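Long-range contacts in putative isomerase (Streptomyces coelicolor A3, PDB 2OQH), which probably catalyses the dehydration of D-glucarate to 5-dehydro-4-deoxy-D-glucarate, as a barrel enzyme of the enolase superfamily: residues E31-V36 and G300-A305; A123-V128 and A311-T316; L222-V227 and T245-V250; F73-F78 and A103-M108; T131-R136 and D324-L329. All blocks are in the same frame, centred on the assembly; numbering follows the deposited sequence.

Contact 1 (E31-V36 and G300-A305); sequences ETRTVV and GELGIA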
# COMPACT_ATOMS: atom_id res chain seq x y z
N GLU A 31 -8.99 5.97 -12.19
CA GLU A 31 -7.96 4.97 -11.91
C GLU A 31 -8.20 3.64 -12.62
O GLU A 31 -9.35 3.21 -12.80
CB GLU A 31 -7.86 4.77 -10.40
CG GLU A 31 -6.85 3.74 -9.97
CD GLU A 31 -6.77 3.64 -8.47
OE1 GLU A 31 -5.97 4.39 -7.86
OE2 GLU A 31 -7.52 2.82 -7.90
N THR A 32 -7.12 2.97 -13.00
CA THR A 32 -7.23 1.69 -13.68
C THR A 32 -6.69 0.56 -12.79
O THR A 32 -5.63 0.70 -12.18
CB THR A 32 -6.45 1.72 -15.02
OG1 THR A 32 -7.06 2.67 -15.91
CG2 THR A 32 -6.46 0.36 -15.68
N ARG A 33 -7.44 -0.54 -12.72
CA ARG A 33 -7.05 -1.69 -11.90
C ARG A 33 -7.37 -3.01 -12.62
O ARG A 33 -8.29 -3.08 -13.44
CB ARG A 33 -7.80 -1.68 -10.57
CG ARG A 33 -7.70 -0.37 -9.79
CD ARG A 33 -6.32 -0.18 -9.19
NE ARG A 33 -6.03 -1.17 -8.16
CZ ARG A 33 -4.96 -1.13 -7.36
NH1 ARG A 33 -4.09 -0.13 -7.47
NH2 ARG A 33 -4.77 -2.07 -6.45
N THR A 34 -6.61 -4.05 -12.30
CA THR A 34 -6.82 -5.37 -12.87
C THR A 34 -7.49 -6.24 -11.82
O THR A 34 -7.02 -6.33 -10.68
CB THR A 34 -5.48 -6.03 -13.28
OG1 THR A 34 -4.93 -5.36 -14.43
CG2 THR A 34 -5.69 -7.51 -13.62
N VAL A 35 -8.60 -6.88 -12.19
CA VAL A 35 -9.33 -7.74 -11.26
C VAL A 35 -9.25 -9.19 -11.73
O VAL A 35 -9.38 -9.47 -12.93
CB VAL A 35 -10.81 -7.34 -11.15
CG1 VAL A 35 -11.50 -8.20 -10.10
CG2 VAL A 35 -10.93 -5.87 -10.80
N VAL A 36 -9.06 -10.11 -10.79
CA VAL A 36 -8.94 -11.52 -11.13
C VAL A 36 -9.92 -12.36 -10.33
O VAL A 36 -10.21 -12.05 -9.17
CB VAL A 36 -7.51 -12.03 -10.83
CG1 VAL A 36 -7.41 -13.53 -11.09
CG2 VAL A 36 -6.50 -11.25 -11.67
N GLY A 300 -2.91 2.87 -4.79
CA GLY A 300 -4.23 3.09 -5.37
C GLY A 300 -5.24 1.96 -5.17
O GLY A 300 -6.21 1.84 -5.93
N GLU A 301 -5.04 1.13 -4.15
CA GLU A 301 -5.95 0.03 -3.89
C GLU A 301 -7.39 0.48 -3.71
O GLU A 301 -7.66 1.50 -3.09
CB GLU A 301 -5.55 -0.73 -2.62
CG GLU A 301 -4.22 -1.42 -2.68
CD GLU A 301 -3.07 -0.45 -2.65
OE1 GLU A 301 -3.13 0.49 -1.83
OE2 GLU A 301 -2.12 -0.63 -3.43
N LEU A 302 -8.32 -0.30 -4.26
CA LEU A 302 -9.75 -0.02 -4.09
C LEU A 302 -10.26 -1.01 -3.04
O LEU A 302 -9.48 -1.51 -2.23
CB LEU A 302 -10.50 -0.17 -5.42
CG LEU A 302 -10.12 0.84 -6.52
CD1 LEU A 302 -10.86 0.50 -7.81
CD2 LEU A 302 -10.43 2.27 -6.07
N GLY A 303 -11.56 -1.30 -3.06
CA GLY A 303 -12.14 -2.19 -2.07
C GLY A 303 -11.55 -3.58 -1.85
O GLY A 303 -11.24 -3.96 -0.72
N ILE A 304 -11.43 -4.35 -2.92
CA ILE A 304 -10.89 -5.70 -2.79
C ILE A 304 -9.44 -5.67 -2.27
O ILE A 304 -9.12 -6.33 -1.28
CB ILE A 304 -10.94 -6.45 -4.13
CG1 ILE A 304 -12.40 -6.56 -4.60
CG2 ILE A 304 -10.34 -7.85 -3.98
CD1 ILE A 304 -12.55 -7.18 -5.99
N ALA A 305 -8.60 -4.87 -2.91
CA ALA A 305 -7.20 -4.75 -2.51
C ALA A 305 -7.07 -4.26 -1.07
O ALA A 305 -6.31 -4.82 -0.28
CB ALA A 305 -6.47 -3.82 -3.46
O HOH W 1 -1.89 -1.84 -5.63
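Here the N-terminal domain of an enolase-superfamily enzyme meets its barrel: Glu31, Arg33 and Val35 of strand 31-40 reach to the turn Gly300-Leu302 and the first turn of helix 303-315. Arg33 carries most of the contact. Its chain, bent at chi2 (-72°) and chi3 (-66°), lays one face of the guanidinium over the Gly300 carbonyl and Glu301 CA, with NH2 3.5 Å from that CA. NE turns to Glu49 in a salt bridge, and NH2 donates to a water 3.0 Å away that in turn donates to Glu301 OE2. Glu301 is held further by Ser298 and the Gly299 amide. A leucine in place of Arg33 would probably leave Glu49 without its charged mate and cut the water link to Glu301. Glu31, extended with CG anti to its N, brings OE2 to 3.5 Å from Leu302 CD2, while Leu302 CD1 packs on Arg33 CG at 3.8 Å. Farther along, Val35 CG1 and Ile304 CD1 meet loosely at 4.4 Å. Strand 31-40 runs between strands 5-15 and 45-51 of the antiparallel sheet; Glu49 of the latter also accepts from the Leu302 and Ala305 amides, tying sheet and helix start together.

Contact 2 (A123-V128 and A311-T316); sequences AVRDEV and AVVSST. With SO4 (sulfate ion), chain E.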
# COMPACT_ATOMS: atom_id res chain seq x y z
N ALA A 123 -7.05 -11.67 14.54
CA ALA A 123 -6.98 -10.25 14.81
C ALA A 123 -6.32 -9.88 16.12
O ALA A 123 -6.51 -10.54 17.14
CB ALA A 123 -8.39 -9.66 14.77
N VAL A 124 -5.52 -8.81 16.08
CA VAL A 124 -4.85 -8.27 17.25
C VAL A 124 -5.36 -6.84 17.37
O VAL A 124 -5.14 -6.17 18.37
CB VAL A 124 -3.30 -8.27 17.12
CG1 VAL A 124 -2.78 -9.68 17.23
CG2 VAL A 124 -2.88 -7.64 15.80
N ARG A 125 -6.04 -6.40 16.32
CA ARG A 125 -6.66 -5.08 16.26
C ARG A 125 -7.81 -5.15 15.26
O ARG A 125 -7.74 -5.90 14.28
CB ARG A 125 -5.64 -4.00 15.84
CG ARG A 125 -5.08 -4.12 14.43
CD ARG A 125 -4.18 -2.92 14.13
NE ARG A 125 -3.00 -2.86 15.01
CZ ARG A 125 -1.94 -3.66 14.88
NH1 ARG A 125 -1.90 -4.56 13.92
NH2 ARG A 125 -0.92 -3.55 15.72
N ASP A 126 -8.88 -4.40 15.50
CA ASP A 126 -10.04 -4.44 14.61
C ASP A 126 -10.23 -3.16 13.79
O ASP A 126 -10.99 -3.15 12.82
CB ASP A 126 -11.31 -4.74 15.41
CG ASP A 126 -11.63 -3.66 16.42
OD1 ASP A 126 -10.68 -3.19 17.11
OD2 ASP A 126 -12.82 -3.28 16.55
N GLU A 127 -9.53 -2.10 14.18
CA GLU A 127 -9.61 -0.83 13.49
C GLU A 127 -8.24 -0.44 12.94
O GLU A 127 -7.23 -0.55 13.63
CB GLU A 127 -10.11 0.26 14.44
CG GLU A 127 -11.57 0.11 14.84
CD GLU A 127 -12.50 0.12 13.64
OE1 GLU A 127 -12.36 1.03 12.80
OE2 GLU A 127 -13.37 -0.78 13.54
N VAL A 128 -8.23 0.02 11.69
CA VAL A 128 -6.98 0.40 11.03
C VAL A 128 -6.92 1.86 10.64
O VAL A 128 -7.53 2.27 9.65
CB VAL A 128 -6.77 -0.43 9.75
CG1 VAL A 128 -5.47 -0.01 9.08
CG2 VAL A 128 -6.76 -1.90 10.08
N ALA A 311 -6.78 -7.23 6.31
CA ALA A 311 -6.63 -8.53 6.95
C ALA A 311 -5.19 -8.68 7.45
O ALA A 311 -4.94 -9.21 8.52
CB ALA A 311 -6.95 -9.65 5.96
N VAL A 312 -4.24 -8.18 6.65
CA VAL A 312 -2.85 -8.27 7.05
C VAL A 312 -2.59 -7.40 8.27
O VAL A 312 -2.04 -7.88 9.26
CB VAL A 312 -1.92 -7.86 5.90
CG1 VAL A 312 -0.47 -7.87 6.37
CG2 VAL A 312 -2.10 -8.84 4.74
N VAL A 313 -3.00 -6.14 8.22
CA VAL A 313 -2.79 -5.24 9.35
C VAL A 313 -3.43 -5.79 10.62
O VAL A 313 -2.81 -5.81 11.69
CB VAL A 313 -3.37 -3.84 9.07
CG1 VAL A 313 -3.25 -2.97 10.31
CG2 VAL A 313 -2.63 -3.18 7.90
N SER A 314 -4.67 -6.24 10.48
CA SER A 314 -5.44 -6.78 11.59
C SER A 314 -4.74 -7.93 12.33
O SER A 314 -4.83 -8.03 13.55
CB SER A 314 -6.81 -7.24 11.08
OG SER A 314 -7.60 -7.79 12.12
N SER A 315 -4.05 -8.78 11.59
CA SER A 315 -3.37 -9.93 12.19
C SER A 315 -1.88 -9.72 12.45
O SER A 315 -1.19 -10.64 12.91
CB SER A 315 -3.54 -11.15 11.29
OG SER A 315 -2.95 -10.93 10.02
N THR A 316 -1.38 -8.52 12.20
CA THR A 316 0.05 -8.27 12.35
C THR A 316 0.42 -7.20 13.38
O THR A 316 0.26 -6.01 13.15
CB THR A 316 0.64 -7.89 10.97
OG1 THR A 316 0.24 -8.87 10.00
CG2 THR A 316 2.16 -7.84 11.03
S SO4 E . -2.48 -1.05 18.23
O1 SO4 E . -1.56 -0.60 17.18
O2 SO4 E . -1.84 -2.11 19.04
O3 SO4 E . -3.72 -1.58 17.60
O4 SO4 E . -2.82 0.08 19.11
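A polar contact holds the C-terminal part of helix 303-315: Val124 and Arg125, in the lead-in to strand 127-134, donate to the carbonyls of Val313, Ser314 and Thr316. Ser314 O accepts from Val124 N at 2.7 Å and weakly from Arg125 N; Ala123 CA adds a CH...O contact to the same oxygen. In return Ser314 OG donates to Arg125 O over 2.9 Å, almost in line with that carbonyl (176°), so Ser314 is bound through both its carbonyl and its hydroxyl. The Arg125 side chain leaves with CG between its N and carbonyl carbon (chi1 65°) and bends at chi3, which brings the guanidinium edge to these carbonyls. NH1 donates to Thr316 O at 2.7 Å, from above the carbonyl plane but within the guanidinium plane, and only weakly to Val313 O. NH2 bonds to Pro317 O, prolonging the grip into the loop. At another part of the edge NE holds sulfate O3 at 3.0 Å, an ion probably from the crystallisation liquor. Apolar contact comes from Val128 CG2 and Val313 CG1, tip to tip at 3.7 Å. The contact joins the lead-in to the first barrel strand to the helix that precedes the last barrel strand, beside the seam where the beta/alpha barrel of this superfamily closes.

Contact 3 (L222-V227 and T245-V250); sequences LEDPCV and TNMCVV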
# COMPACT_ATOMS: atom_id res chain seq x y z
N LEU A 222 10.92 10.25 7.64
CA LEU A 222 11.28 10.88 6.38
C LEU A 222 11.22 9.72 5.39
O LEU A 222 11.97 8.76 5.51
CB LEU A 222 12.70 11.44 6.49
CG LEU A 222 13.36 12.09 5.28
CD1 LEU A 222 12.38 13.03 4.60
CD2 LEU A 222 14.60 12.83 5.72
N GLU A 223 10.31 9.81 4.43
CA GLU A 223 10.14 8.73 3.46
C GLU A 223 10.83 8.94 2.12
O GLU A 223 10.55 9.89 1.41
CB GLU A 223 8.64 8.51 3.23
CG GLU A 223 8.30 7.18 2.58
CD GLU A 223 6.80 6.98 2.37
OE1 GLU A 223 6.00 7.37 3.25
OE2 GLU A 223 6.42 6.41 1.33
N ASP A 224 11.73 8.02 1.78
CA ASP A 224 12.47 8.07 0.51
C ASP A 224 12.96 9.44 0.04
O ASP A 224 12.63 9.87 -1.06
CB ASP A 224 11.62 7.45 -0.61
CG ASP A 224 11.47 5.96 -0.46
OD1 ASP A 224 12.51 5.28 -0.33
OD2 ASP A 224 10.33 5.47 -0.48
N PRO A 225 13.77 10.14 0.85
CA PRO A 225 14.23 11.45 0.36
C PRO A 225 15.14 11.36 -0.87
O PRO A 225 15.13 12.25 -1.71
CB PRO A 225 14.96 12.04 1.57
CG PRO A 225 15.42 10.80 2.34
CD PRO A 225 14.23 9.89 2.22
N CYS A 226 15.90 10.27 -0.98
CA CYS A 226 16.83 10.09 -2.08
C CYS A 226 16.79 8.67 -2.65
O CYS A 226 16.13 7.80 -2.11
CB CYS A 226 18.25 10.39 -1.61
SG CYS A 226 18.83 9.26 -0.32
N VAL A 227 17.52 8.46 -3.75
CA VAL A 227 17.55 7.16 -4.41
C VAL A 227 18.61 6.19 -3.88
O VAL A 227 19.67 6.60 -3.44
CB VAL A 227 17.81 7.31 -5.93
CG1 VAL A 227 16.76 8.20 -6.56
CG2 VAL A 227 19.18 7.90 -6.15
N THR A 245 11.20 3.65 3.69
CA THR A 245 11.31 3.38 2.26
C THR A 245 10.30 2.37 1.73
O THR A 245 9.82 1.50 2.46
CB THR A 245 12.70 2.83 1.88
OG1 THR A 245 12.88 2.89 0.46
CG2 THR A 245 12.83 1.36 2.30
N ASN A 246 9.99 2.51 0.45
CA ASN A 246 9.14 1.57 -0.27
C ASN A 246 9.66 1.64 -1.69
O ASN A 246 8.96 1.32 -2.65
CB ASN A 246 7.64 1.94 -0.18
CG ASN A 246 7.30 3.25 -0.85
OD1 ASN A 246 7.51 3.43 -2.05
ND2 ASN A 246 6.76 4.18 -0.08
N MSE A 247 10.91 2.08 -1.81
CA MSE A 247 11.60 2.21 -3.09
C MSE A 247 13.00 1.59 -3.15
O MSE A 247 13.39 1.08 -4.20
CB MSE A 247 11.71 3.68 -3.49
CG MSE A 247 10.38 4.32 -3.88
SE MSE A 247 10.56 6.20 -4.34
CE MSE A 247 11.43 6.01 -6.05
N CYS A 248 13.77 1.63 -2.06
CA CYS A 248 15.12 1.05 -2.11
C CYS A 248 15.17 -0.38 -1.56
O CYS A 248 16.18 -1.07 -1.71
CB CYS A 248 16.14 1.96 -1.41
SG CYS A 248 16.13 1.95 0.38
N VAL A 249 14.09 -0.80 -0.92
CA VAL A 249 13.95 -2.16 -0.39
C VAL A 249 12.54 -2.58 -0.77
O VAL A 249 11.59 -2.30 -0.02
CB VAL A 249 14.09 -2.22 1.15
CG1 VAL A 249 13.78 -3.63 1.64
CG2 VAL A 249 15.49 -1.81 1.58
N VAL A 250 12.39 -3.23 -1.92
CA VAL A 250 11.07 -3.65 -2.41
C VAL A 250 10.96 -5.14 -2.71
O VAL A 250 10.02 -5.59 -3.36
CB VAL A 250 10.68 -2.86 -3.68
CG1 VAL A 250 10.76 -1.36 -3.41
CG2 VAL A 250 11.60 -3.23 -4.84
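Asp224 and Thr245 join the ends of two adjacent parallel strands, 221-223 and 243-245, in the beta/alpha barrel, and Thr245 opens an ST turn in the loop that follows. Both oxygens of the buried Asp224 carboxylate have donors. OD1 receives the Thr245 hydroxyl proton over a short 2.5 Å, and OD2 receives Asn246 N at 3.1 Å; each oxygen uses its syn lone pair, so the carboxylate grips the turn like a fork. Asp224 CG stands beside its own N, anti to the carbonyl carbon (chi1 -70°), which sends the group across to the neighbouring loop. The selenomethionine Met247 packs against it, CG 3.6 Å from Asp224 OD2. Next to this pair, Glu223, fully extended, brings OE2 to within 2.7 Å of Asn246 ND2, but the angle is poor and the carboxylate and amide planes stand 81° apart, so no hydrogen bond forms. Glu223 OE1 has a weak bond from His268, OE2 lies close to the carboxylate of Asp197, and Asn246 O is taken by Lys273. In enolase-superfamily relatives, residues at the ends of the third, fourth and fifth barrel strands hold a magnesium ion, and the gathering of Asp197, Glu223 and Asn246 is consistent with such a site. Thr245 OG1 is busier still: while giving its proton to Asp224, it accepts from Met247 N at 3.1 Å and from Cys248 N at 3.0 Å, the latter N-H pointing straight at the oxygen (177°).

Contact 4 (F73-F78 and A103-M108); sequences FALEAF and ACWDAM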
# COMPACT_ATOMS: atom_id res chain seq x y z
N PHE A 73 -4.88 -23.69 -2.33
CA PHE A 73 -4.10 -23.81 -1.11
C PHE A 73 -2.60 -23.99 -1.38
O PHE A 73 -1.78 -23.85 -0.47
CB PHE A 73 -4.59 -25.01 -0.30
CG PHE A 73 -5.86 -24.76 0.45
CD1 PHE A 73 -5.84 -24.20 1.72
CD2 PHE A 73 -7.10 -25.08 -0.13
CE1 PHE A 73 -7.02 -23.98 2.43
CE2 PHE A 73 -8.29 -24.86 0.57
CZ PHE A 73 -8.25 -24.31 1.85
N ALA A 74 -2.25 -24.32 -2.62
CA ALA A 74 -0.85 -24.55 -2.96
C ALA A 74 -0.11 -23.28 -3.39
O ALA A 74 0.43 -23.21 -4.49
CB ALA A 74 -0.76 -25.61 -4.07
N LEU A 75 -0.09 -22.29 -2.50
CA LEU A 75 0.58 -21.02 -2.79
C LEU A 75 2.10 -21.12 -2.90
O LEU A 75 2.70 -20.51 -3.78
CB LEU A 75 0.20 -19.97 -1.74
CG LEU A 75 -1.24 -19.44 -1.86
CD1 LEU A 75 -1.53 -18.43 -0.77
CD2 LEU A 75 -1.42 -18.80 -3.24
N GLU A 76 2.71 -21.90 -2.01
CA GLU A 76 4.17 -22.07 -2.03
C GLU A 76 4.58 -22.61 -3.39
O GLU A 76 5.53 -22.13 -3.98
CB GLU A 76 4.61 -23.04 -0.92
CG GLU A 76 4.49 -22.48 0.49
CD GLU A 76 5.71 -21.68 0.95
OE1 GLU A 76 6.60 -21.40 0.12
OE2 GLU A 76 5.78 -21.33 2.14
N ALA A 77 3.84 -23.61 -3.88
CA ALA A 77 4.14 -24.21 -5.17
C ALA A 77 3.95 -23.19 -6.29
O ALA A 77 4.76 -23.12 -7.23
CB ALA A 77 3.25 -25.42 -5.41
N PHE A 78 2.89 -22.40 -6.19
CA PHE A 78 2.59 -21.38 -7.19
C PHE A 78 3.69 -20.32 -7.30
O PHE A 78 4.17 -20.02 -8.40
CB PHE A 78 1.27 -20.69 -6.85
CG PHE A 78 1.01 -19.47 -7.68
CD1 PHE A 78 0.94 -19.55 -9.06
CD2 PHE A 78 0.87 -18.22 -7.07
CE1 PHE A 78 0.72 -18.40 -9.84
CE2 PHE A 78 0.66 -17.07 -7.84
CZ PHE A 78 0.58 -17.16 -9.23
N ALA A 103 -6.59 -13.69 -4.63
CA ALA A 103 -7.77 -14.46 -5.04
C ALA A 103 -7.75 -15.84 -4.40
O ALA A 103 -8.79 -16.34 -3.98
CB ALA A 103 -7.83 -14.57 -6.56
N CYS A 104 -6.58 -16.46 -4.32
CA CYS A 104 -6.48 -17.78 -3.71
C CYS A 104 -6.77 -17.74 -2.21
O CYS A 104 -7.41 -18.64 -1.67
CB CYS A 104 -5.09 -18.38 -3.97
SG CYS A 104 -4.80 -18.90 -5.67
N TRP A 105 -6.29 -16.70 -1.53
CA TRP A 105 -6.54 -16.56 -0.10
C TRP A 105 -8.04 -16.37 0.13
O TRP A 105 -8.61 -16.93 1.06
CB TRP A 105 -5.79 -15.35 0.47
CG TRP A 105 -4.37 -15.66 0.88
CD1 TRP A 105 -3.24 -15.43 0.15
CD2 TRP A 105 -3.95 -16.26 2.10
NE1 TRP A 105 -2.13 -15.84 0.86
CE2 TRP A 105 -2.54 -16.36 2.06
CE3 TRP A 105 -4.63 -16.73 3.24
CZ2 TRP A 105 -1.80 -16.91 3.11
CZ3 TRP A 105 -3.89 -17.28 4.29
CH2 TRP A 105 -2.49 -17.36 4.21
N ASP A 106 -8.66 -15.57 -0.72
CA ASP A 106 -10.09 -15.32 -0.62
C ASP A 106 -10.82 -16.66 -0.78
O ASP A 106 -11.72 -16.98 0.00
CB ASP A 106 -10.51 -14.32 -1.70
CG ASP A 106 -11.96 -13.89 -1.58
OD1 ASP A 106 -12.45 -13.68 -0.44
OD2 ASP A 106 -12.61 -13.72 -2.64
N ALA A 107 -10.42 -17.44 -1.78
CA ALA A 107 -11.02 -18.75 -2.03
C ALA A 107 -10.79 -19.70 -0.85
O ALA A 107 -11.67 -20.49 -0.50
CB ALA A 107 -10.45 -19.35 -3.31
N MSE A 108 -9.61 -19.62 -0.24
CA MSE A 108 -9.26 -20.46 0.90
C MSE A 108 -10.15 -20.16 2.10
O MSE A 108 -10.60 -21.07 2.80
CB MSE A 108 -7.79 -20.24 1.29
CG MSE A 108 -6.77 -20.99 0.42
SE MSE A 108 -4.94 -20.46 0.89
CE MSE A 108 -4.51 -19.52 -0.72
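Phe73, just before helix 75-81, and Leu75 in its first turn close over Cys104, Trp105 and Met108 on the long helix 85-112, with no hydrogen bond between the two segments. The aromatic part of the contact belongs to Phe73. Its side chain sets out away from the helix, yet the ring returns so that CG of the selenomethionine Met108 sits over the centre of one face, 3.6 Å from the centroid and 14° off the normal, a CH-pi contact. The two side chains slide past each other in opposite directions, and the selenium lies obliquely, 4.6 Å from the same centroid and 36° off the normal, a Met-aromatic contact. Aliphatic packing belongs to Leu75, whose CG is anti to the carbonyl carbon (chi1 -73°) and whose two methyls part to different neighbours. Leu75 CD2 meets Cys104 CB at 3.8 Å. Leu75 CD1 comes up to the pyrrole side of the indole, closest to Trp105 NE1 (3.1 Å), the two side chains crossing at about a right angle and the methyl coming in obliquely to the ring. Backbone bonding supports the layout: Met108 N to Cys104 O, at 2.8 Å, keeps both residues on one side of their helix, and an inverse gamma turn centred on Ala74 leads from Phe73 into helix 75-81. Trp105 also rests on Val116 and Leu119, so the cluster continues into helix 116-119. The contact packs two helices of the N-terminal capping domain of the mandelate racemase and muconate lactonizing enzyme family against each other.

Contact 5 (T131-R136 and D324-L329); sequences TALITR and DSMYYL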
# COMPACT_ATOMS: atom_id res chain seq x y z
N THR A 131 -3.78 7.41 6.74
CA THR A 131 -3.11 8.70 6.61
C THR A 131 -3.70 9.62 5.54
O THR A 131 -4.17 9.16 4.50
CB THR A 131 -1.63 8.47 6.26
OG1 THR A 131 -1.08 7.52 7.17
CG2 THR A 131 -0.85 9.77 6.33
N ALA A 132 -3.65 10.92 5.80
CA ALA A 132 -4.15 11.92 4.86
C ALA A 132 -2.98 12.46 4.05
O ALA A 132 -1.99 12.93 4.62
CB ALA A 132 -4.82 13.05 5.63
N LEU A 133 -3.08 12.40 2.73
CA LEU A 133 -2.01 12.91 1.88
C LEU A 133 -2.29 14.32 1.40
O LEU A 133 -3.38 14.62 0.91
CB LEU A 133 -1.82 12.03 0.64
CG LEU A 133 -0.86 12.60 -0.43
CD1 LEU A 133 0.58 12.57 0.08
CD2 LEU A 133 -0.98 11.79 -1.71
N ILE A 134 -1.31 15.21 1.54
CA ILE A 134 -1.48 16.57 1.05
C ILE A 134 -0.38 16.86 0.03
O ILE A 134 0.79 16.53 0.25
CB ILE A 134 -1.42 17.62 2.17
CG1 ILE A 134 -0.10 17.53 2.93
CG2 ILE A 134 -2.59 17.45 3.12
CD1 ILE A 134 0.07 18.64 3.97
N THR A 135 -0.76 17.46 -1.09
CA THR A 135 0.20 17.79 -2.13
C THR A 135 0.05 19.28 -2.44
O THR A 135 -0.95 19.89 -2.06
CB THR A 135 -0.06 17.01 -3.44
OG1 THR A 135 -1.17 17.60 -4.13
CG2 THR A 135 -0.40 15.56 -3.14
N ARG A 136 1.03 19.85 -3.12
CA ARG A 136 0.96 21.27 -3.46
C ARG A 136 -0.24 21.52 -4.37
O ARG A 136 -0.74 22.64 -4.46
CB ARG A 136 2.24 21.71 -4.17
CG ARG A 136 3.47 21.62 -3.28
CD ARG A 136 4.68 22.25 -3.92
NE ARG A 136 5.82 22.23 -3.01
CZ ARG A 136 6.91 22.98 -3.15
NH1 ARG A 136 7.01 23.82 -4.17
NH2 ARG A 136 7.89 22.90 -2.26
N ASP A 324 -0.79 4.10 4.92
CA ASP A 324 -1.03 4.97 3.78
C ASP A 324 -2.19 4.32 3.06
O ASP A 324 -2.21 3.11 2.87
CB ASP A 324 0.18 5.02 2.84
CG ASP A 324 1.24 6.01 3.29
OD1 ASP A 324 0.97 6.78 4.24
OD2 ASP A 324 2.33 6.03 2.68
N SER A 325 -3.17 5.12 2.66
CA SER A 325 -4.32 4.55 1.96
C SER A 325 -5.06 5.62 1.21
O SER A 325 -5.48 6.62 1.78
CB SER A 325 -5.28 3.88 2.95
OG SER A 325 -6.47 3.47 2.29
N MSE A 326 -5.20 5.42 -0.10
CA MSE A 326 -5.91 6.39 -0.91
C MSE A 326 -7.35 5.93 -1.05
O MSE A 326 -8.07 6.37 -1.94
CB MSE A 326 -5.27 6.54 -2.29
CG MSE A 326 -3.95 7.32 -2.29
SE MSE A 326 -3.84 8.67 -0.87
CE MSE A 326 -2.53 7.76 0.23
N TYR A 327 -7.77 5.04 -0.14
CA TYR A 327 -9.13 4.51 -0.17
C TYR A 327 -10.20 5.57 0.10
O TYR A 327 -11.35 5.39 -0.29
CB TYR A 327 -9.29 3.37 0.85
CG TYR A 327 -10.66 2.70 0.78
CD1 TYR A 327 -11.03 1.96 -0.34
CD2 TYR A 327 -11.58 2.84 1.81
CE1 TYR A 327 -12.31 1.38 -0.44
CE2 TYR A 327 -12.87 2.26 1.73
CZ TYR A 327 -13.22 1.53 0.59
OH TYR A 327 -14.48 0.97 0.48
N TYR A 328 -9.83 6.66 0.76
CA TYR A 328 -10.83 7.69 1.03
C TYR A 328 -11.20 8.47 -0.22
O TYR A 328 -12.08 9.33 -0.19
CB TYR A 328 -10.37 8.65 2.14
CG TYR A 328 -9.09 9.41 1.88
CD1 TYR A 328 -9.05 10.50 1.01
CD2 TYR A 328 -7.91 9.05 2.54
CE1 TYR A 328 -7.86 11.21 0.79
CE2 TYR A 328 -6.72 9.76 2.33
CZ TYR A 328 -6.70 10.84 1.46
OH TYR A 328 -5.52 11.54 1.30
N LEU A 329 -10.53 8.16 -1.33
CA LEU A 329 -10.78 8.81 -2.61
C LEU A 329 -11.70 7.97 -3.48
O LEU A 329 -11.97 8.31 -4.64
CB LEU A 329 -9.47 9.01 -3.38
CG LEU A 329 -8.42 9.93 -2.78
CD1 LEU A 329 -7.18 9.89 -3.66
CD2 LEU A 329 -8.96 11.33 -2.65
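Leu133 N donates to the phenolic oxygen of Tyr328, Tyr328 OH, at 3.0 Å and nearly straight (169°), the one clear hydrogen bond between segments 131-136 and 324-329. The ring reaches it because Tyr328 CG sits between its backbone N and carbonyl carbon (chi1 60°), which turns the phenol toward the strand. It comes edge-on: Thr131 O lies in the ring plane, 3.4 Å from Tyr328 CE2, and the hydroxyl passes 3.8 Å from Ala132 CA. Phe164 meets the same ring edge-to-face. A phenylalanine in place of Tyr328 would probably leave the Leu133 amide without its acceptor. Farther along, Leu133 CB packs loosely on the selenium of Met326 at 4.2 Å. At the other end the Thr131 and Asp324 side chains cross at a slant, Thr131 OG1 3.7 Å from Asp324 OD1, too far to bond; the hydroxyl is held by Ile323 O instead, while Asp324 has a long, weak ion pair with Arg195. The loop is stiffened from within, Ser325 OG accepting from Tyr327 N at 3.2 Å in an ST turn, after which a 3-10 turn carries Tyr328. On its other edge the strand is bonded in regular parallel fashion, Ala132 and Ile134 pairing with strand 166-170. Leu133 N lies beyond the short strand 323-324, and the Tyr328 hydroxyl probably takes the place a strand carbonyl would have, satisfying the amide at the barrel's seam.

How the contacts relate
From the N terminus, strand 31-40 opens contact 1, and contact 4, nested in the loop of contact 1, soon closes inside the N-terminal domain. Segment 123-128 then opens contact 2 and 131-136 contact 5, both on strand 127-134. Contact 3, between neighbouring barrel strands, closes next and is nested inside contacts 1, 2 and 5. These three close in the order they opened, at 300-305, 311-316 and 324-329, so each crosses the other two. Contact 1 ties the N-terminal sheet to the barrel; contacts 2 and 5 join the barrel's beginning to its end. Contacts 1 and 2 share helix 303-315, and Tyr327 of contact 5 packs against Gly303 of contact 1.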